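Local coordinates for periplasmic beta-glucosidase (Pseudomonas aeruginosa, PDB 6R5T), which probably hydrolyses terminal, non-reducing beta-D-glucosyl residues with release of beta-D-glucose, as a periplasmic enzyme of glycosyl hydrolase family 3, at residues D145-L148 with T149-S153; L197-F201 with Q202-P206; N234-L238 with T239-R243. The protein carries 1 engineered substitution. All blocks are in the same frame, centred on the assembly; numbering follows the deposited sequence.

Overall arrangement
All three contacts lie in the N-terminal, TIM-barrel-like domain of the family 3 fold, each built on one helix and, in places, the residues flanking it: 146-161 for contact 1, 197-204 for contact 2 and 235-245 for contact 3. Contact 2 is the middle one, its centre about 13 Å from that of contact 1 and about 15 Å from that of contact 3. It meets contact 1 through a probable hydrogen bond, Thr146 OG1 to Asp203 O at 2.7 Å, and contact 3 through apolar packing of Met200, Phe201 and Leu205 on Trp236 and Leu241. Contacts 1 and 3 do not touch and lie away from the sugar and magnesium sites; the Gln202 side chain is about 12 Å from the magnesium ion.

Contact 1 of 3, residues D145-L148 with T149-S153; sequences DTYL and TSLLS
Leu148 and Leu152 meet one turn apart on the buried side of this helix start, with Leu148 CD1 4.0 Å from Leu152 CG. The two side chains run at a slant to one another. Leu152 CG stands beside its own backbone N (chi1 -62°), which brings it close to both Leu148 O and Leu148 CD1. Val103 of helix 100-116 packs on Leu152, while Phe676 of strand 672-681 packs on Leu148.

The turn itself is opened by Asp145 at the N-cap. Its OD2 accepts from Leu148 N at 2.8 Å, the donor meeting the anti side of the carboxylate and 30° out of its plane; the second oxygen, OD1, is bonded to Tyr578, so both oxygens of the buried carboxylate are engaged. Asp145 O takes the first helical bond, from Thr149 N. A water joins the two ends of this turn, accepting from Asp145 N and donating to Thr149 OG1 at 2.9 Å.

The partly exposed pair Tyr147 and Leu151 is looser. It makes a single distant apolar approach, CE1 to CD1 at 4.3 Å, oblique to the ring. On a different flank, toward Pro206 and Pro207, Thr146 O accepts twice, from Ser150 N at 2.9 Å and from Ser150 OG at 2.8 Å, the two donors reaching it from opposite faces of its plane. The hydroxyl can fold back on the preceding turn because OG lies beside its own backbone N (chi1 -65°). Thr146 OG1 is engaged by the backbone O of Asp203.

Leu152 N to Leu148 O carries the regular pattern onward. An aspartate N-cap followed by successive i to i+4 bonds is the classic start of an alpha-helix, here helix 146-161 of the TIM-barrel-like domain.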
# COMPACT_ATOMS: atom_id res chain seq x y z
N ASP A 145 7.44 -0.20 -14.99
CA ASP A 145 6.85 0.55 -16.11
C ASP A 145 6.03 -0.30 -17.08
O ASP A 145 6.51 -1.32 -17.59
CB ASP A 145 7.91 1.28 -16.92
CG ASP A 145 7.24 2.14 -17.98
OD1 ASP A 145 6.47 3.07 -17.62
OD2 ASP A 145 7.54 1.87 -19.16
N THR A 146 4.85 0.20 -17.39
CA THR A 146 3.90 -0.56 -18.26
C THR A 146 4.45 -0.62 -19.69
O THR A 146 4.38 -1.66 -20.32
CB THR A 146 2.54 0.09 -18.20
OG1 THR A 146 2.11 0.14 -16.84
CG2 THR A 146 1.57 -0.64 -19.07
N TYR A 147 4.93 0.50 -20.23
CA TYR A 147 5.48 0.56 -21.59
C TYR A 147 6.62 -0.44 -21.76
O TYR A 147 6.64 -1.29 -22.72
CB TYR A 147 5.81 1.99 -21.99
CG TYR A 147 6.34 2.15 -23.37
CD1 TYR A 147 7.68 2.04 -23.64
CD2 TYR A 147 5.48 2.45 -24.41
CE1 TYR A 147 8.18 2.13 -24.94
CE2 TYR A 147 5.97 2.60 -25.70
CZ TYR A 147 7.30 2.43 -25.97
OH TYR A 147 7.61 2.68 -27.28
N LEU A 148 7.63 -0.34 -20.91
CA LEU A 148 8.83 -1.15 -21.05
C LEU A 148 8.43 -2.63 -20.82
O LEU A 148 8.89 -3.48 -21.61
CB LEU A 148 9.87 -0.69 -20.05
CG LEU A 148 11.15 -1.49 -20.09
CD1 LEU A 148 11.80 -1.44 -21.48
CD2 LEU A 148 12.11 -0.94 -19.06
N THR A 149 7.68 -2.93 -19.76
CA THR A 149 7.34 -4.33 -19.48
C THR A 149 6.50 -4.92 -20.64
O THR A 149 6.72 -6.10 -21.02
CB THR A 149 6.64 -4.49 -18.15
OG1 THR A 149 7.59 -4.12 -17.14
CG2 THR A 149 6.10 -5.89 -17.92
N SER A 150 5.60 -4.13 -21.21
CA SER A 150 4.77 -4.58 -22.36
C SER A 150 5.68 -4.90 -23.56
O SER A 150 5.50 -5.95 -24.22
CB SER A 150 3.72 -3.62 -22.71
OG SER A 150 2.80 -3.52 -21.64
N LEU A 151 6.63 -4.03 -23.84
CA LEU A 151 7.54 -4.25 -24.97
C LEU A 151 8.34 -5.53 -24.73
O LEU A 151 8.42 -6.40 -25.64
CB LEU A 151 8.46 -3.02 -25.07
CG LEU A 151 9.40 -2.96 -26.26
CD1 LEU A 151 9.92 -1.53 -26.39
CD2 LEU A 151 10.60 -3.83 -26.12
N LEU A 152 8.93 -5.69 -23.56
CA LEU A 152 9.79 -6.85 -23.26
C LEU A 152 8.95 -8.14 -23.21
O LEU A 152 9.46 -9.16 -23.57
CB LEU A 152 10.60 -6.60 -21.99
CG LEU A 152 11.57 -5.41 -22.12
CD1 LEU A 152 12.43 -5.40 -20.87
CD2 LEU A 152 12.51 -5.55 -23.34
N SER A 153 7.68 -8.07 -22.78
CA SER A 153 6.78 -9.22 -22.77
C SER A 153 6.67 -9.78 -24.20
O SER A 153 6.86 -10.99 -24.38
CB SER A 153 5.44 -8.80 -22.22
OG SER A 153 4.44 -9.81 -22.42
O HOH W 1 9.27 -1.88 -16.36

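Contact 2 of 3, residues L197-F201 with Q202-P206; sequences LPRMF and QDYLP
Leu205 CD1 sits over one face of the Phe201 ring, 3.8 Å from its centroid and only 3° off the ring normal, so that this CH-pi contact puts the methyl almost equally far from all six ring carbons. The same methyl also touches Met200 CG at 3.8 Å, and Leu205 thus spans two successive side chains of the preceding turn. On another side of the helix Arg199 and Tyr204 lie alongside each other and point the same way, CG of the arginine 4.0 Å from CD1 of the ring; the guanidinium and ring planes are 33° apart. Arg199 O reaches the edge of that ring, close to its plane.

Behind these contacts the backbone widens. Gln202 N and Asp203 N still bond four residues back, to Pro198 O and Arg199 O, but Met200 O accepts both Tyr204 N at 3.1 Å and Leu205 N at 2.8 Å. The first donor stands 42° above the carbonyl plane, whereas the second comes nearly along the C=O axis. In this pi-type turn the Met200 carbonyl is bonded to the residue five on, which brings the Leu205 side chain back against Met200 and Phe201.

Further out, the Arg199 chain bends at chi3 and its NH2 forms a salt bridge with Glu185 of the second subunit, while Gln202 OE1 accepts from Tyr701 N. Helix 235-245 covers the apolar side through Trp236 and Leu241. Helix 146-161 meets helix 197-204 at Asp203, and through Thr146 and Ser150 it also touches Pro206, the start of helix 206-213.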
# COMPACT_ATOMS: atom_id res chain seq x y z
N LEU A 197 -10.75 -0.31 -12.03
CA LEU A 197 -10.66 -0.81 -13.41
C LEU A 197 -9.81 0.11 -14.26
O LEU A 197 -9.04 -0.39 -15.10
CB LEU A 197 -12.05 -1.08 -13.96
CG LEU A 197 -12.77 -2.24 -13.26
CD1 LEU A 197 -14.23 -2.32 -13.72
CD2 LEU A 197 -12.06 -3.58 -13.52
N PRO A 198 -9.90 1.46 -14.18
CA PRO A 198 -9.02 2.25 -15.02
C PRO A 198 -7.53 1.95 -14.76
O PRO A 198 -6.75 1.93 -15.71
CB PRO A 198 -9.43 3.69 -14.69
CG PRO A 198 -10.86 3.56 -14.30
CD PRO A 198 -10.91 2.28 -13.48
N ARG A 199 -7.15 1.76 -13.50
CA ARG A 199 -5.72 1.46 -13.19
C ARG A 199 -5.36 0.08 -13.78
O ARG A 199 -4.26 -0.13 -14.35
CB ARG A 199 -5.44 1.51 -11.69
CG ARG A 199 -4.07 1.03 -11.29
CD ARG A 199 -3.76 1.16 -9.81
NE ARG A 199 -3.45 2.54 -9.45
CZ ARG A 199 -2.92 2.89 -8.27
NH1 ARG A 199 -2.72 2.01 -7.32
NH2 ARG A 199 -2.62 4.14 -8.04
N MET A 200 -6.25 -0.87 -13.60
CA MET A 200 -6.04 -2.24 -14.10
C MET A 200 -5.80 -2.18 -15.62
O MET A 200 -4.80 -2.73 -16.14
CB MET A 200 -7.25 -3.10 -13.73
CG MET A 200 -6.99 -4.52 -13.77
SD MET A 200 -8.55 -5.43 -13.47
CE MET A 200 -9.00 -5.01 -11.81
N PHE A 201 -6.69 -1.51 -16.35
CA PHE A 201 -6.62 -1.49 -17.82
C PHE A 201 -5.44 -0.68 -18.34
O PHE A 201 -4.80 -1.09 -19.32
CB PHE A 201 -7.95 -1.03 -18.40
CG PHE A 201 -8.94 -2.16 -18.52
CD1 PHE A 201 -9.61 -2.64 -17.43
CD2 PHE A 201 -8.97 -2.92 -19.68
CE1 PHE A 201 -10.48 -3.72 -17.53
CE2 PHE A 201 -9.78 -4.06 -19.76
CZ PHE A 201 -10.56 -4.42 -18.70
N GLN A 202 -5.18 0.47 -17.74
CA GLN A 202 -4.12 1.37 -18.23
C GLN A 202 -2.74 0.83 -17.88
O GLN A 202 -1.83 0.90 -18.72
CB GLN A 202 -4.30 2.77 -17.64
CG GLN A 202 -3.38 3.79 -18.28
CD GLN A 202 -3.79 4.14 -19.70
OE1 GLN A 202 -4.91 3.94 -20.12
NE2 GLN A 202 -2.89 4.77 -20.41
N ASP A 203 -2.57 0.33 -16.65
CA ASP A 203 -1.20 0.11 -16.13
C ASP A 203 -0.85 -1.38 -15.95
O ASP A 203 0.33 -1.71 -16.13
CB ASP A 203 -1.04 0.79 -14.78
CG ASP A 203 -1.18 2.31 -14.84
OD1 ASP A 203 -0.87 2.89 -15.92
OD2 ASP A 203 -1.53 2.87 -13.81
N TYR A 204 -1.78 -2.24 -15.56
CA TYR A 204 -1.39 -3.59 -15.08
C TYR A 204 -1.69 -4.65 -16.13
O TYR A 204 -0.89 -5.59 -16.22
CB TYR A 204 -2.11 -3.91 -13.78
CG TYR A 204 -1.42 -3.35 -12.57
CD1 TYR A 204 -1.61 -2.05 -12.14
CD2 TYR A 204 -0.50 -4.11 -11.87
CE1 TYR A 204 -0.95 -1.56 -11.03
CE2 TYR A 204 0.16 -3.65 -10.75
CZ TYR A 204 -0.05 -2.33 -10.35
OH TYR A 204 0.64 -1.87 -9.26
N LEU A 205 -2.74 -4.52 -16.93
CA LEU A 205 -3.11 -5.57 -17.90
C LEU A 205 -2.30 -5.51 -19.20
O LEU A 205 -2.14 -6.56 -19.82
CB LEU A 205 -4.60 -5.51 -18.20
CG LEU A 205 -5.51 -5.98 -17.07
CD1 LEU A 205 -6.97 -5.65 -17.41
CD2 LEU A 205 -5.33 -7.46 -16.81
N PRO A 206 -1.81 -4.36 -19.72
CA PRO A 206 -1.16 -4.33 -21.03
C PRO A 206 -0.03 -5.33 -21.27
O PRO A 206 0.06 -5.85 -22.40
CB PRO A 206 -0.72 -2.89 -21.22
CG PRO A 206 -1.75 -2.12 -20.44
CD PRO A 206 -2.02 -2.98 -19.22

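Contact 3 of 3, residues N234-L238 with T239-R243; sequences NRWLL and TDLLR
Arg235 and Thr239 open the contact one turn apart, the Arg235 chain extended from CG to NE and crossing the threonine at an angle. Its CG lies 3.9 Å from Thr239 CB, and farther along Thr239 CG2 rests 3.8 Å above one face of the guanidinium, offset toward the rim. Both polar ends are occupied on neighbouring carbonyls, Arg235 NH1 at Gln280 O and Thr239 OG1 at Ala281 O. Arg235 O accepts two backbone donors, Thr239 N and, in the carbonyl plane, Asp240 N at 3.1 Å.

That shared acceptor begins a pi-type widening. At Trp236 the bond skips to Leu241 N, 2.8 Å from Trp236 O. Trp236 CD1 approaches Asp240 CB at 4.0 Å, the ring and carboxylate planes 80° apart, while the far corner of the indole, CH2, comes obliquely to Leu241 CD2.

Leu237 N is held by the N-cap Asn234, whose OD1 accepts it at 2.9 Å from above the carbonyl plane. Leu237 O in turn accepts from Leu242 N, and Leu237 CD1 packs 4.1 Å from Leu241 CD2.

Leu238 ends the walk with its carbonyl. A water lies 2.7 Å from Leu238 O and accepts from Arg243 NE, in the guanidinium plane at its edge. The arginine is bent at chi2 (-81°); its NH2 forms a salt bridge with Asp316, and its NH1 bonds to the carbonyls of Phe248 and Gly250.

Leu237, Leu238 and Leu242 pack on Phe178 of strand 172-178 and Leu242 also on Thr252 of strand 251-253, so this helix lies against the parallel barrel sheet, while Trp236 and Leu241 abut helix 197-204.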
# COMPACT_ATOMS: atom_id res chain seq x y z
N ASN A 234 -12.23 -16.62 -11.83
CA ASN A 234 -12.65 -15.29 -12.30
C ASN A 234 -13.06 -15.36 -13.76
O ASN A 234 -12.20 -15.25 -14.66
CB ASN A 234 -11.52 -14.29 -12.04
CG ASN A 234 -12.04 -12.88 -12.07
OD1 ASN A 234 -12.77 -12.53 -13.01
ND2 ASN A 234 -11.59 -12.07 -11.11
N ARG A 235 -14.34 -15.61 -14.01
CA ARG A 235 -14.82 -15.78 -15.40
C ARG A 235 -14.70 -14.46 -16.18
O ARG A 235 -14.40 -14.49 -17.39
CB ARG A 235 -16.26 -16.29 -15.39
CG ARG A 235 -16.75 -16.70 -16.77
CD ARG A 235 -18.12 -17.36 -16.68
NE ARG A 235 -18.70 -17.28 -18.01
CZ ARG A 235 -18.51 -18.14 -18.99
NH1 ARG A 235 -17.82 -19.26 -18.79
NH2 ARG A 235 -19.06 -17.89 -20.17
N TRP A 236 -14.82 -13.33 -15.50
CA TRP A 236 -14.64 -12.03 -16.17
C TRP A 236 -13.22 -12.00 -16.73
O TRP A 236 -12.97 -11.64 -17.90
CB TRP A 236 -14.96 -10.90 -15.19
CG TRP A 236 -14.51 -9.61 -15.77
CD1 TRP A 236 -15.16 -8.93 -16.77
CD2 TRP A 236 -13.25 -8.96 -15.55
NE1 TRP A 236 -14.40 -7.86 -17.15
CE2 TRP A 236 -13.23 -7.85 -16.42
CE3 TRP A 236 -12.17 -9.17 -14.69
CZ2 TRP A 236 -12.15 -6.97 -16.44
CZ3 TRP A 236 -11.10 -8.30 -14.71
CH2 TRP A 236 -11.09 -7.23 -15.60
N LEU A 237 -12.24 -12.34 -15.90
CA LEU A 237 -10.84 -12.25 -16.34
C LEU A 237 -10.52 -13.27 -17.43
O LEU A 237 -9.86 -12.90 -18.43
CB LEU A 237 -9.94 -12.45 -15.12
CG LEU A 237 -8.45 -12.35 -15.38
CD1 LEU A 237 -8.00 -10.92 -15.45
CD2 LEU A 237 -7.67 -13.11 -14.31
N LEU A 238 -10.91 -14.54 -17.24
CA LEU A 238 -10.33 -15.62 -18.06
C LEU A 238 -11.17 -15.82 -19.32
O LEU A 238 -10.65 -16.41 -20.26
CB LEU A 238 -10.29 -16.90 -17.23
CG LEU A 238 -9.41 -16.86 -16.01
CD1 LEU A 238 -9.46 -18.23 -15.37
CD2 LEU A 238 -8.00 -16.45 -16.36
N THR A 239 -12.43 -15.46 -19.27
CA THR A 239 -13.36 -15.66 -20.41
C THR A 239 -13.74 -14.33 -21.06
O THR A 239 -13.39 -14.16 -22.22
CB THR A 239 -14.60 -16.45 -20.00
OG1 THR A 239 -14.20 -17.75 -19.53
CG2 THR A 239 -15.51 -16.63 -21.19
N ASP A 240 -14.42 -13.43 -20.34
CA ASP A 240 -14.89 -12.16 -20.94
C ASP A 240 -13.69 -11.36 -21.49
O ASP A 240 -13.70 -10.89 -22.62
CB ASP A 240 -15.71 -11.38 -19.94
CG ASP A 240 -16.97 -12.11 -19.49
OD1 ASP A 240 -17.33 -13.10 -20.13
OD2 ASP A 240 -17.56 -11.70 -18.49
N LEU A 241 -12.67 -11.15 -20.65
CA LEU A 241 -11.53 -10.35 -21.08
C LEU A 241 -10.61 -11.17 -21.97
O LEU A 241 -10.37 -10.80 -23.12
CB LEU A 241 -10.81 -9.85 -19.83
CG LEU A 241 -9.58 -9.03 -20.16
CD1 LEU A 241 -9.96 -7.72 -20.84
CD2 LEU A 241 -8.77 -8.79 -18.89
N LEU A 242 -10.02 -12.25 -21.45
CA LEU A 242 -8.92 -12.92 -22.18
C LEU A 242 -9.43 -13.51 -23.51
O LEU A 242 -8.72 -13.41 -24.48
CB LEU A 242 -8.38 -14.02 -21.27
CG LEU A 242 -7.25 -14.87 -21.84
CD1 LEU A 242 -6.04 -14.03 -22.21
CD2 LEU A 242 -6.90 -15.98 -20.86
N ARG A 243 -10.61 -14.13 -23.52
CA ARG A 243 -11.10 -14.81 -24.76
C ARG A 243 -11.94 -13.85 -25.59
O ARG A 243 -11.62 -13.64 -26.77
CB ARG A 243 -11.90 -16.06 -24.39
CG ARG A 243 -11.10 -17.01 -23.51
CD ARG A 243 -10.20 -17.85 -24.32
NE ARG A 243 -9.58 -18.90 -23.51
CZ ARG A 243 -8.68 -19.74 -23.99
NH1 ARG A 243 -8.33 -19.70 -25.27
NH2 ARG A 243 -8.12 -20.62 -23.17
O HOH W 2 -10.14 -19.01 -20.71